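Local coordinates for protein glutaryl-CoA dehydrogenase (PDB 3SF6) that belongs to the acyl-CoA dehydrogenase family of flavoproteins and holds dihydroflavine-adenine dinucleotide between subunits of a four-chain assembly, at residues 42-47 with 69-74; 84-89 with 138-143; 277-282 with 366-371; 305-310 with 351-356. One frame throughout, in Å; residues are numbered along the deposited sequence.

Interaction 1 of 4, residues 42-47 with 69-74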
# COMPACT_ATOMS: atom_id res chain seq x y z
N ARG A 42 -8.74 -24.09 -22.34
CA ARG A 42 -8.10 -22.94 -22.98
C ARG A 42 -8.48 -22.87 -24.47
O ARG A 42 -8.75 -21.79 -25.00
CB ARG A 42 -6.58 -23.03 -22.82
CG ARG A 42 -5.83 -21.83 -23.38
CD ARG A 42 -4.34 -21.96 -23.13
NE ARG A 42 -4.03 -21.93 -21.71
CZ ARG A 42 -2.84 -22.20 -21.19
NH1 ARG A 42 -1.81 -22.51 -21.98
NH2 ARG A 42 -2.66 -22.15 -19.90
N SER A 43 -8.47 -24.02 -25.14
CA SER A 43 -8.81 -24.05 -26.57
C SER A 43 -10.24 -23.63 -26.81
O SER A 43 -10.52 -22.85 -27.73
CB SER A 43 -8.53 -25.43 -27.16
OG SER A 43 -8.78 -25.40 -28.55
N VAL A 44 -11.16 -24.08 -25.96
CA VAL A 44 -12.57 -23.67 -26.04
C VAL A 44 -12.68 -22.14 -25.88
O VAL A 44 -13.41 -21.47 -26.65
CB VAL A 44 -13.47 -24.39 -25.00
CG1 VAL A 44 -14.90 -23.81 -25.03
CG2 VAL A 44 -13.52 -25.92 -25.24
N VAL A 45 -11.94 -21.59 -24.92
CA VAL A 45 -11.99 -20.16 -24.70
C VAL A 45 -11.45 -19.38 -25.89
O VAL A 45 -12.09 -18.41 -26.34
CB VAL A 45 -11.28 -19.80 -23.40
CG1 VAL A 45 -11.08 -18.26 -23.26
CG2 VAL A 45 -12.07 -20.41 -22.23
N GLN A 46 -10.32 -19.82 -26.42
CA GLN A 46 -9.69 -19.13 -27.55
C GLN A 46 -10.60 -19.19 -28.78
O GLN A 46 -10.69 -18.23 -29.53
CB GLN A 46 -8.31 -19.74 -27.84
CG GLN A 46 -7.27 -19.35 -26.76
CD GLN A 46 -5.93 -20.09 -26.88
OE1 GLN A 46 -5.81 -21.07 -27.61
NE2 GLN A 46 -4.93 -19.63 -26.14
N ARG A 47 -11.31 -20.29 -28.96
CA ARG A 47 -12.13 -20.48 -30.16
C ARG A 47 -13.54 -19.93 -30.07
O ARG A 47 -14.03 -19.34 -31.06
CB ARG A 47 -12.13 -21.96 -30.55
CG ARG A 47 -10.71 -22.42 -31.01
CD ARG A 47 -10.68 -23.87 -31.47
NE ARG A 47 -10.80 -24.85 -30.37
CZ ARG A 47 -11.94 -25.37 -29.90
NH1 ARG A 47 -13.12 -25.04 -30.44
NH2 ARG A 47 -11.92 -26.24 -28.89
N VAL A 69 -25.70 -24.20 -23.93
CA VAL A 69 -25.72 -25.47 -24.64
C VAL A 69 -24.33 -25.85 -25.13
O VAL A 69 -23.88 -26.99 -24.99
CB VAL A 69 -26.74 -25.47 -25.80
CG1 VAL A 69 -26.51 -26.72 -26.71
CG2 VAL A 69 -28.12 -25.44 -25.24
N GLU A 70 -23.64 -24.90 -25.74
CA GLU A 70 -22.29 -25.14 -26.22
C GLU A 70 -21.37 -25.64 -25.11
O GLU A 70 -20.61 -26.61 -25.27
CB GLU A 70 -21.72 -23.85 -26.87
CG GLU A 70 -20.38 -24.01 -27.53
CD GLU A 70 -19.95 -22.76 -28.34
OE1 GLU A 70 -20.61 -21.71 -28.21
OE2 GLU A 70 -18.95 -22.83 -29.09
N LEU A 71 -21.38 -24.92 -23.99
CA LEU A 71 -20.50 -25.25 -22.87
C LEU A 71 -20.89 -26.59 -22.24
O LEU A 71 -20.03 -27.41 -21.91
CB LEU A 71 -20.55 -24.14 -21.81
CG LEU A 71 -20.02 -22.79 -22.28
CD1 LEU A 71 -20.27 -21.69 -21.21
CD2 LEU A 71 -18.53 -22.92 -22.66
N GLY A 72 -22.19 -26.83 -22.10
CA GLY A 72 -22.66 -28.08 -21.52
C GLY A 72 -22.28 -29.27 -22.37
O GLY A 72 -21.83 -30.30 -21.85
N GLU A 73 -22.49 -29.14 -23.69
CA GLU A 73 -22.16 -30.23 -24.59
C GLU A 73 -20.65 -30.48 -24.64
O GLU A 73 -20.23 -31.58 -24.94
CB GLU A 73 -22.82 -30.00 -25.95
CG GLU A 73 -24.38 -30.11 -25.75
CD GLU A 73 -25.18 -30.14 -27.06
OE1 GLU A 73 -24.64 -29.80 -28.13
OE2 GLU A 73 -26.38 -30.45 -26.99
N LEU A 74 -19.86 -29.46 -24.28
CA LEU A 74 -18.40 -29.59 -24.14
C LEU A 74 -17.96 -30.14 -22.79
O LEU A 74 -16.74 -30.36 -22.55
CB LEU A 74 -17.70 -28.23 -24.42
CG LEU A 74 -17.65 -27.85 -25.92
CD1 LEU A 74 -17.36 -26.39 -26.13
CD2 LEU A 74 -16.62 -28.71 -26.68
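V44 and L74 meet tip to tip, with CD1 of L74 wedged against the fork of the valine: V44 CG1 lies 3.7 Å from L74 CD1, and V44 CG2 lies 4.0 Å from the same methyl. A turn earlier, L71 CD2 approaches V44 CG1 more loosely at 4.4 Å. The valine can present both methyls because CG1 stands anti to the backbone N (chi1 174°), leaving CG2 on the N side of the same helix face. L76 also touches V44 and L71 and extends the apolar patch.

Further out the chemistry turns polar. R47 curls back along its own helix, and its NE donates to S43 OG at 2.8 Å, with the hydroxyl oxygen close to the guanidinium plane; NH2 adds a weak second bond to it. The backbone O of S43 lies above that plane, offset toward the rim, while the NE bond holds the edge. On another side of helix 32-49, R42 forms a salt bridge with E100.

No hydrogen bond crosses between 42-47 and 69-74. Within the N-terminal helical domain, helix 32-49 is therefore joined to the C-terminal end of helix 64-73 and the residue after it by dispersion among a few methyls, with V44 and L71 buried and L74 at the exposed edge.

Interaction 2 of 4, residues 84-89 with 138-143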
# COMPACT_ATOMS: atom_id res chain seq x y z
N TYR A 84 -24.93 -37.82 -13.43
CA TYR A 84 -25.89 -36.97 -14.18
C TYR A 84 -25.30 -36.31 -15.44
O TYR A 84 -25.75 -35.21 -15.83
CB TYR A 84 -26.50 -35.91 -13.25
CG TYR A 84 -27.02 -36.50 -11.97
CD1 TYR A 84 -28.29 -37.09 -11.90
CD2 TYR A 84 -26.23 -36.53 -10.81
CE1 TYR A 84 -28.75 -37.68 -10.71
CE2 TYR A 84 -26.69 -37.09 -9.65
CZ TYR A 84 -27.93 -37.69 -9.59
OH TYR A 84 -28.39 -38.28 -8.41
N GLY A 85 -24.30 -36.93 -16.06
CA GLY A 85 -23.64 -36.36 -17.22
C GLY A 85 -22.52 -35.38 -16.92
O GLY A 85 -21.92 -34.82 -17.85
N CYS A 86 -22.21 -35.17 -15.64
CA CYS A 86 -21.16 -34.22 -15.23
C CYS A 86 -19.78 -34.86 -15.32
O CYS A 86 -19.67 -36.08 -15.26
CB CYS A 86 -21.39 -33.76 -13.80
SG CYS A 86 -22.90 -32.82 -13.58
N ALA A 87 -18.75 -34.03 -15.44
CA ALA A 87 -17.36 -34.49 -15.68
C ALA A 87 -16.73 -35.23 -14.50
O ALA A 87 -15.88 -36.13 -14.69
CB ALA A 87 -16.46 -33.31 -16.06
N GLY A 88 -17.15 -34.91 -13.27
CA GLY A 88 -16.55 -35.54 -12.10
C GLY A 88 -15.07 -35.33 -11.97
O GLY A 88 -14.33 -36.22 -11.50
N MET A 89 -14.59 -34.17 -12.40
CA MET A 89 -13.16 -33.93 -12.36
C MET A 89 -12.69 -33.53 -10.94
O MET A 89 -13.48 -33.22 -10.05
CB MET A 89 -12.70 -32.91 -13.41
CG MET A 89 -13.09 -31.52 -13.16
SD MET A 89 -12.61 -30.35 -14.49
CE MET A 89 -13.44 -30.86 -15.94
N ASP A 138 -30.23 -32.36 -17.70
CA ASP A 138 -30.47 -31.25 -18.62
C ASP A 138 -29.71 -29.95 -18.26
O ASP A 138 -29.43 -29.13 -19.14
CB ASP A 138 -31.94 -30.91 -18.69
CG ASP A 138 -32.76 -31.91 -19.52
OD1 ASP A 138 -32.19 -32.78 -20.23
OD2 ASP A 138 -33.99 -31.78 -19.45
N MET A 139 -29.39 -29.79 -16.98
CA MET A 139 -28.51 -28.71 -16.56
C MET A 139 -27.06 -28.95 -16.97
O MET A 139 -26.35 -28.05 -17.41
CB MET A 139 -28.66 -28.47 -15.04
CG MET A 139 -30.04 -27.92 -14.68
SD MET A 139 -30.30 -27.79 -12.92
CE MET A 139 -29.60 -26.12 -12.60
N ALA A 140 -26.62 -30.19 -16.86
CA ALA A 140 -25.24 -30.53 -17.27
C ALA A 140 -25.06 -30.34 -18.76
O ALA A 140 -24.01 -29.92 -19.20
CB ALA A 140 -24.91 -31.97 -16.88
N SER A 141 -26.11 -30.57 -19.55
CA SER A 141 -26.00 -30.38 -21.00
C SER A 141 -26.21 -28.93 -21.43
O SER A 141 -26.05 -28.61 -22.59
CB SER A 141 -27.02 -31.25 -21.74
OG SER A 141 -28.35 -30.77 -21.51
N GLY A 142 -26.65 -28.09 -20.52
CA GLY A 142 -26.91 -26.71 -20.82
C GLY A 142 -28.28 -26.44 -21.42
O GLY A 142 -28.60 -25.28 -21.71
N HIS A 143 -29.08 -27.50 -21.58
CA HIS A 143 -30.42 -27.28 -22.13
C HIS A 143 -31.39 -26.65 -21.16
O HIS A 143 -32.35 -26.04 -21.62
CB HIS A 143 -30.95 -28.55 -22.74
CG HIS A 143 -30.28 -28.86 -24.02
ND1 HIS A 143 -29.09 -29.54 -24.08
CD2 HIS A 143 -30.56 -28.46 -25.29
CE1 HIS A 143 -28.71 -29.62 -25.34
NE2 HIS A 143 -29.58 -28.97 -26.09
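The methyl of A140 points toward the loop 84-89 and is met there by a carbonyl oxygen and a thiol. Y84 O is 3.5 Å from A140 CB, C86 SG is 4.0 Å from A140 CB, and G85 C, in the linking peptide, is 4.2 Å from that same methyl. C86 turns its sulfur to the backbone N side (chi1 -65°), which leaves SG within contact of the alanine; M120 of helix 106-126 touches both side chains and backs the pair.

Y84 contributes its backbone, while its ring swings away to pack on K132, D133 and L136, further back along helix 129-140. The tyrosine thus grips the same helix as A140, but at a different place. G85, between Y84 and C86, adopts a positive phi at which a CB would press on the preceding carbonyl oxygen, and this tight bend probably helps bring the chain up to the methyl.

On the helix side, G142 reverses the chain in a Schellman motif, with its N bonded to M139 O at 3.1 Å. Flanking G142, S141 OG and H143 ND1 share a hydrogen bond of 2.9 Å in which either could donate.

No hydrogen bond links the two segments. The loop rests on the end of helix 129-140 by apolar and van der Waals contact, so fit rather than polar pairing sets their spacing.

Interaction 3 of 4, residues 277-282 with 366-371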
# COMPACT_ATOMS: atom_id res chain seq x y z
N LEU A 277 -1.58 -9.63 -16.97
CA LEU A 277 -0.12 -9.67 -16.81
C LEU A 277 0.55 -10.01 -18.14
O LEU A 277 1.51 -9.32 -18.53
CB LEU A 277 0.26 -10.66 -15.72
CG LEU A 277 1.72 -10.96 -15.52
CD1 LEU A 277 2.53 -9.67 -15.31
CD2 LEU A 277 1.89 -11.90 -14.31
N GLU A 278 0.04 -11.03 -18.84
CA GLU A 278 0.59 -11.40 -20.14
C GLU A 278 0.51 -10.24 -21.15
O GLU A 278 1.43 -10.02 -21.93
CB GLU A 278 -0.16 -12.60 -20.72
CG GLU A 278 0.15 -13.89 -19.98
CD GLU A 278 -0.63 -15.11 -20.50
OE1 GLU A 278 -1.51 -14.98 -21.40
OE2 GLU A 278 -0.29 -16.21 -20.00
N THR A 279 -0.59 -9.51 -21.09
CA THR A 279 -0.80 -8.35 -21.94
C THR A 279 0.27 -7.29 -21.64
O THR A 279 0.91 -6.76 -22.57
CB THR A 279 -2.24 -7.80 -21.78
OG1 THR A 279 -3.20 -8.77 -22.25
CG2 THR A 279 -2.38 -6.50 -22.58
N ALA A 280 0.47 -6.98 -20.37
CA ALA A 280 1.46 -5.98 -19.95
C ALA A 280 2.87 -6.41 -20.29
O ALA A 280 3.69 -5.58 -20.70
CB ALA A 280 1.34 -5.68 -18.44
N LEU A 281 3.19 -7.70 -20.12
CA LEU A 281 4.52 -8.22 -20.44
C LEU A 281 4.83 -8.10 -21.92
O LEU A 281 5.91 -7.60 -22.32
CB LEU A 281 4.71 -9.67 -19.99
CG LEU A 281 4.88 -9.87 -18.48
CD1 LEU A 281 4.60 -11.33 -18.09
CD2 LEU A 281 6.28 -9.42 -18.06
N ALA A 282 3.87 -8.48 -22.76
CA ALA A 282 4.05 -8.38 -24.21
C ALA A 282 4.21 -6.95 -24.65
O ALA A 282 5.10 -6.62 -25.46
CB ALA A 282 2.87 -9.07 -24.93
N TYR A 366 -7.48 -3.89 -26.03
CA TYR A 366 -6.84 -4.76 -25.05
C TYR A 366 -7.88 -5.16 -24.02
O TYR A 366 -8.85 -4.41 -23.82
CB TYR A 366 -5.69 -4.00 -24.35
CG TYR A 366 -4.53 -3.73 -25.29
CD1 TYR A 366 -3.62 -4.71 -25.58
CD2 TYR A 366 -4.41 -2.52 -25.96
CE1 TYR A 366 -2.56 -4.50 -26.49
CE2 TYR A 366 -3.34 -2.31 -26.88
CZ TYR A 366 -2.42 -3.29 -27.10
OH TYR A 366 -1.38 -3.14 -28.02
N PRO A 367 -7.67 -6.32 -23.34
CA PRO A 367 -8.70 -6.86 -22.44
C PRO A 367 -8.69 -6.30 -21.02
O PRO A 367 -9.53 -6.70 -20.19
CB PRO A 367 -8.35 -8.36 -22.45
CG PRO A 367 -6.88 -8.38 -22.54
CD PRO A 367 -6.58 -7.31 -23.54
N VAL A 368 -7.72 -5.43 -20.71
CA VAL A 368 -7.42 -5.07 -19.33
C VAL A 368 -8.56 -4.31 -18.60
O VAL A 368 -8.88 -4.63 -17.46
CB VAL A 368 -6.06 -4.33 -19.26
CG1 VAL A 368 -5.75 -3.88 -17.83
CG2 VAL A 368 -4.94 -5.29 -19.82
N MET A 369 -9.15 -3.30 -19.26
CA MET A 369 -10.22 -2.57 -18.63
C MET A 369 -11.43 -3.47 -18.40
O MET A 369 -12.11 -3.33 -17.36
CB MET A 369 -10.62 -1.30 -19.40
CG MET A 369 -9.62 -0.19 -19.20
SD MET A 369 -9.57 0.43 -17.53
CE MET A 369 -11.32 0.96 -17.20
N ARG A 370 -11.73 -4.36 -19.35
CA ARG A 370 -12.86 -5.31 -19.17
C ARG A 370 -12.61 -6.19 -17.93
O ARG A 370 -13.48 -6.35 -17.08
CB ARG A 370 -13.03 -6.15 -20.43
CG ARG A 370 -14.09 -7.23 -20.29
CD ARG A 370 -14.49 -7.83 -21.62
NE ARG A 370 -13.34 -8.20 -22.43
CZ ARG A 370 -12.62 -9.31 -22.23
NH1 ARG A 370 -11.56 -9.56 -23.00
NH2 ARG A 370 -12.95 -10.21 -21.28
N HIS A 371 -11.41 -6.77 -17.86
CA HIS A 371 -11.03 -7.55 -16.70
C HIS A 371 -11.13 -6.76 -15.39
O HIS A 371 -11.72 -7.25 -14.42
CB HIS A 371 -9.65 -8.16 -16.81
CG HIS A 371 -9.57 -9.32 -17.74
ND1 HIS A 371 -10.39 -10.43 -17.66
CD2 HIS A 371 -8.71 -9.55 -18.76
CE1 HIS A 371 -10.04 -11.29 -18.60
NE2 HIS A 371 -9.01 -10.79 -19.28
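The rotation of T279 about its first torsion (chi1 -65°) directs its two branches: it sets CG2 anti to the backbone N and swings OG1 to the N side, so that they face different residues of 366-371. Y366 has a similar first torsion (chi1 -69°), which carries its ring over helix 252-286.

The methyl branch does most of the apolar work. T279 CG2 comes to 3.7 Å from Y366 CD1, the two side chains crossing obliquely, and it also lies 4.0 Å from V368 CG2. T279 and V368 run antiparallel, side by side, bringing V368 CG2 within 4.2 Å of T279 CB as well. The hydroxyl branch instead meets the proline ring: its CG corner, P367 CG, lies 3.7 Å from T279 OG1, with CD next to it. That oxygen is not left to the proline alone, since T279 OG1 is hydrogen-bonded to D275 O one turn back in its own helix.

D275 also takes the hydrogen bond of H371 NE2 on its OD2, and so holds a side chain in each of the two segments. At the start of helix 368-380, H371 N bonds back to P367 O at 3.0 Å. L357 of helix 332-357 packs against Y366 and V368.

The threonine thus shows two characters: its hydroxyl is spent on the local backbone, and its methyl makes the apolar contacts. Within the C-terminal helical domain, the loop leading into helix 368-380 is seated on helix 252-286 by shape and dispersion, with the H371 to D275 bond as the polar tie nearby.

Interaction 4 of 4, residues 305-310 with 351-356. With FDA (dihydroflavine-adenine dinucleotide), chain B.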
# COMPACT_ATOMS: atom_id res chain seq x y z
N ALA A 305 7.53 -7.19 -11.98
CA ALA A 305 7.96 -8.07 -10.88
C ALA A 305 6.87 -8.23 -9.83
O ALA A 305 6.55 -9.35 -9.37
CB ALA A 305 9.27 -7.57 -10.23
N ASP A 306 6.28 -7.10 -9.39
CA ASP A 306 5.24 -7.13 -8.38
C ASP A 306 4.01 -7.93 -8.83
O ASP A 306 3.46 -8.74 -8.05
CB ASP A 306 4.84 -5.72 -7.97
CG ASP A 306 5.91 -4.96 -7.19
OD1 ASP A 306 6.91 -5.55 -6.70
OD2 ASP A 306 5.68 -3.73 -6.98
N MET A 307 3.55 -7.69 -10.05
CA MET A 307 2.42 -8.42 -10.59
C MET A 307 2.71 -9.90 -10.69
O MET A 307 1.86 -10.72 -10.36
CB MET A 307 1.98 -7.85 -11.93
CG MET A 307 1.40 -6.47 -11.88
SD MET A 307 0.70 -5.93 -13.48
CE MET A 307 2.19 -5.73 -14.45
N THR A 308 3.90 -10.25 -11.18
CA THR A 308 4.25 -11.66 -11.35
C THR A 308 4.30 -12.36 -9.98
O THR A 308 3.83 -13.50 -9.84
CB THR A 308 5.60 -11.77 -12.04
OG1 THR A 308 5.49 -11.24 -13.37
CG2 THR A 308 6.08 -13.25 -12.15
N LEU A 309 4.81 -11.65 -8.99
CA LEU A 309 4.83 -12.20 -7.62
C LEU A 309 3.43 -12.49 -7.13
O LEU A 309 3.19 -13.54 -6.54
CB LEU A 309 5.57 -11.27 -6.64
CG LEU A 309 7.03 -11.54 -6.38
CD1 LEU A 309 7.53 -10.43 -5.44
CD2 LEU A 309 7.24 -12.92 -5.78
N GLU A 310 2.51 -11.55 -7.29
CA GLU A 310 1.18 -11.77 -6.71
C GLU A 310 0.43 -12.82 -7.50
O GLU A 310 -0.34 -13.61 -6.92
CB GLU A 310 0.37 -10.50 -6.53
CG GLU A 310 0.98 -9.51 -5.54
CD GLU A 310 1.25 -10.09 -4.17
OE1 GLU A 310 0.47 -10.92 -3.67
OE2 GLU A 310 2.29 -9.74 -3.56
N ARG A 351 -5.40 -3.35 -12.74
CA ARG A 351 -5.22 -1.89 -12.65
C ARG A 351 -3.80 -1.48 -13.01
O ARG A 351 -3.58 -0.54 -13.79
CB ARG A 351 -5.58 -1.43 -11.26
CG ARG A 351 -7.07 -1.53 -11.00
CD ARG A 351 -7.46 -1.50 -9.53
NE ARG A 351 -8.93 -1.43 -9.36
CZ ARG A 351 -9.56 -1.49 -8.19
NH1 ARG A 351 -8.88 -1.60 -7.08
NH2 ARG A 351 -10.88 -1.44 -8.15
N THR A 352 -2.81 -2.21 -12.48
CA THR A 352 -1.40 -1.88 -12.72
C THR A 352 -1.06 -2.12 -14.19
O THR A 352 -0.36 -1.34 -14.83
CB THR A 352 -0.50 -2.66 -11.79
OG1 THR A 352 -0.79 -2.24 -10.44
CG2 THR A 352 0.96 -2.35 -12.10
N ALA A 353 -1.57 -3.23 -14.72
CA ALA A 353 -1.32 -3.56 -16.12
C ALA A 353 -1.84 -2.46 -17.04
O ALA A 353 -1.21 -2.07 -18.01
CB ALA A 353 -2.03 -4.90 -16.45
N ARG A 354 -3.02 -1.93 -16.73
CA ARG A 354 -3.60 -0.88 -17.57
C ARG A 354 -2.63 0.32 -17.66
O ARG A 354 -2.44 0.93 -18.73
CB ARG A 354 -4.95 -0.46 -17.02
CG ARG A 354 -5.92 0.14 -18.03
CD ARG A 354 -5.52 1.46 -18.62
NE ARG A 354 -5.30 2.46 -17.59
CZ ARG A 354 -4.63 3.60 -17.74
NH1 ARG A 354 -4.53 4.41 -16.68
NH2 ARG A 354 -4.04 3.94 -18.89
N THR A 355 -1.98 0.65 -16.55
CA THR A 355 -1.06 1.80 -16.55
C THR A 355 0.13 1.61 -17.50
O THR A 355 0.63 2.57 -18.08
CB THR A 355 -0.58 2.19 -15.14
OG1 THR A 355 0.35 1.21 -14.64
CG2 THR A 355 -1.73 2.36 -14.16
N VAL A 356 0.57 0.37 -17.65
CA VAL A 356 1.69 0.02 -18.49
C VAL A 356 1.32 0.25 -19.96
O VAL A 356 2.18 0.60 -20.77
CB VAL A 356 2.13 -1.44 -18.24
CG1 VAL A 356 3.24 -1.91 -19.24
CG2 VAL A 356 2.65 -1.64 -16.80
PA FDA B . 3.77 5.77 -23.47
O1A FDA B . 4.58 7.00 -23.43
O2A FDA B . 3.94 4.78 -24.54
O5B FDA B . 4.07 5.09 -22.04
C5B FDA B . 3.62 3.74 -21.78
C4B FDA B . 3.93 3.38 -20.33
O4B FDA B . 5.37 3.38 -20.20
C3B FDA B . 3.41 4.36 -19.31
O3B FDA B . 3.07 3.66 -18.09
C2B FDA B . 4.61 5.27 -19.09
O2B FDA B . 4.51 5.99 -17.85
C1B FDA B . 5.79 4.29 -19.18
N9A FDA B . 7.03 4.98 -19.58
C8A FDA B . 7.25 5.65 -20.75
N7A FDA B . 8.48 6.19 -20.73
C5A FDA B . 9.04 5.86 -19.53
C6A FDA B . 10.26 6.13 -18.91
N6A FDA B . 11.23 6.86 -19.52
N1A FDA B . 10.48 5.62 -17.68
C2A FDA B . 9.54 4.91 -17.04
N3A FDA B . 8.37 4.64 -17.58
C4A FDA B . 8.10 5.12 -18.82
N1 FDA B . -2.59 13.97 -26.15
C2 FDA B . -2.66 15.13 -26.86
O2 FDA B . -1.65 15.52 -27.49
N3 FDA B . -3.80 15.85 -26.86
C4 FDA B . -4.92 15.46 -26.23
O4 FDA B . -5.99 16.13 -26.30
C4X FDA B . -4.86 14.28 -25.47
N5 FDA B . -5.96 13.79 -24.85
C5X FDA B . -6.00 12.48 -24.43
C6 FDA B . -7.20 11.86 -24.10
C7 FDA B . -7.26 10.56 -23.65
C7M FDA B . -8.61 9.89 -23.38
C8 FDA B . -6.07 9.86 -23.49
C8M FDA B . -6.14 8.42 -22.98
C9 FDA B . -4.86 10.44 -23.82
C9A FDA B . -4.81 11.77 -24.30
N10 FDA B . -3.61 12.36 -24.71
C10 FDA B . -3.68 13.54 -25.47
C1' FDA B . -2.42 11.52 -24.91
C2' FDA B . -1.67 11.41 -23.57
O2' FDA B . -0.93 12.62 -23.30
C3' FDA B . -0.71 10.24 -23.66
O3' FDA B . -1.48 9.05 -23.57
C4' FDA B . 0.33 10.23 -22.53
O4' FDA B . 1.30 11.27 -22.73
C5' FDA B . 1.05 8.88 -22.41
O5' FDA B . 1.63 8.55 -23.67
P FDA B . 1.37 7.08 -24.25
O1P FDA B . -0.05 6.74 -24.06
O2P FDA B . 1.93 7.04 -25.62
O3P FDA B . 2.20 6.10 -23.29
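T352, the residue that packs against M307, lends its backbone O to T355 OG1 in a 2.7 Å hydrogen bond. The donor lies in the carbonyl plane on a lone pair, at a C=O...donor angle of 137°. K303 NZ also bonds to T355 OG1, so the hydroxyl is gripped from its own helix and from helix 298-327. The backbone O of T355 accepts a bond of 2.7 Å from O3B of dihydroflavine-adenine dinucleotide, and V356 O sits 3.3 Å from C4B of that ribose.

Across the contact M307 does the reaching. Its first torsion (chi1 -67°) and an extended chi2 (-173°) carry SD in beside T352 and the backbone of A353, and the bend at chi3 only turns CE: SD is 3.8 Å from T352 CG2, 3.7 Å from A353 N and 4.2 Å from A353 CB. T352 turns CG2 toward the thioether, while its OG1 bonds to E348 O within the helix.

This buried joint ties helix 298-327 to helix 332-357 close to the C-terminal end of the latter, where the backbone O of T355 meets the ribose. Helix 252-286 closes one side through C276 and A280 against A353, and V368 of helix 368-380 packs on A353 too. Outward, R354 forms a salt bridge with E376 of the second subunit, and D306 one with R344 of the third, so both helices also face neighbouring subunits.

Overall arrangement
Interactions 1 and 2 belong to the N-terminal helical domain and interactions 3 and 4 to the C-terminal one. Each pair touches: H143 meets V69 and E73, while V368 packs on R354 and L277 on M307. Interactions 1 and 4 are the buried contacts, although L74 in interaction 1 is exposed; 2 and 3 are only partly buried. No hydrogen bond bridges the segments in any of them. The first is methyl on methyl, the second sets a methyl against a carbonyl and a thiol, the third divides a threonine, and the fourth uses a thioether. Interaction 4 is the one described with a direct cofactor bond; Y366 of interaction 3 has its side chain about 10 Å from a bound copy.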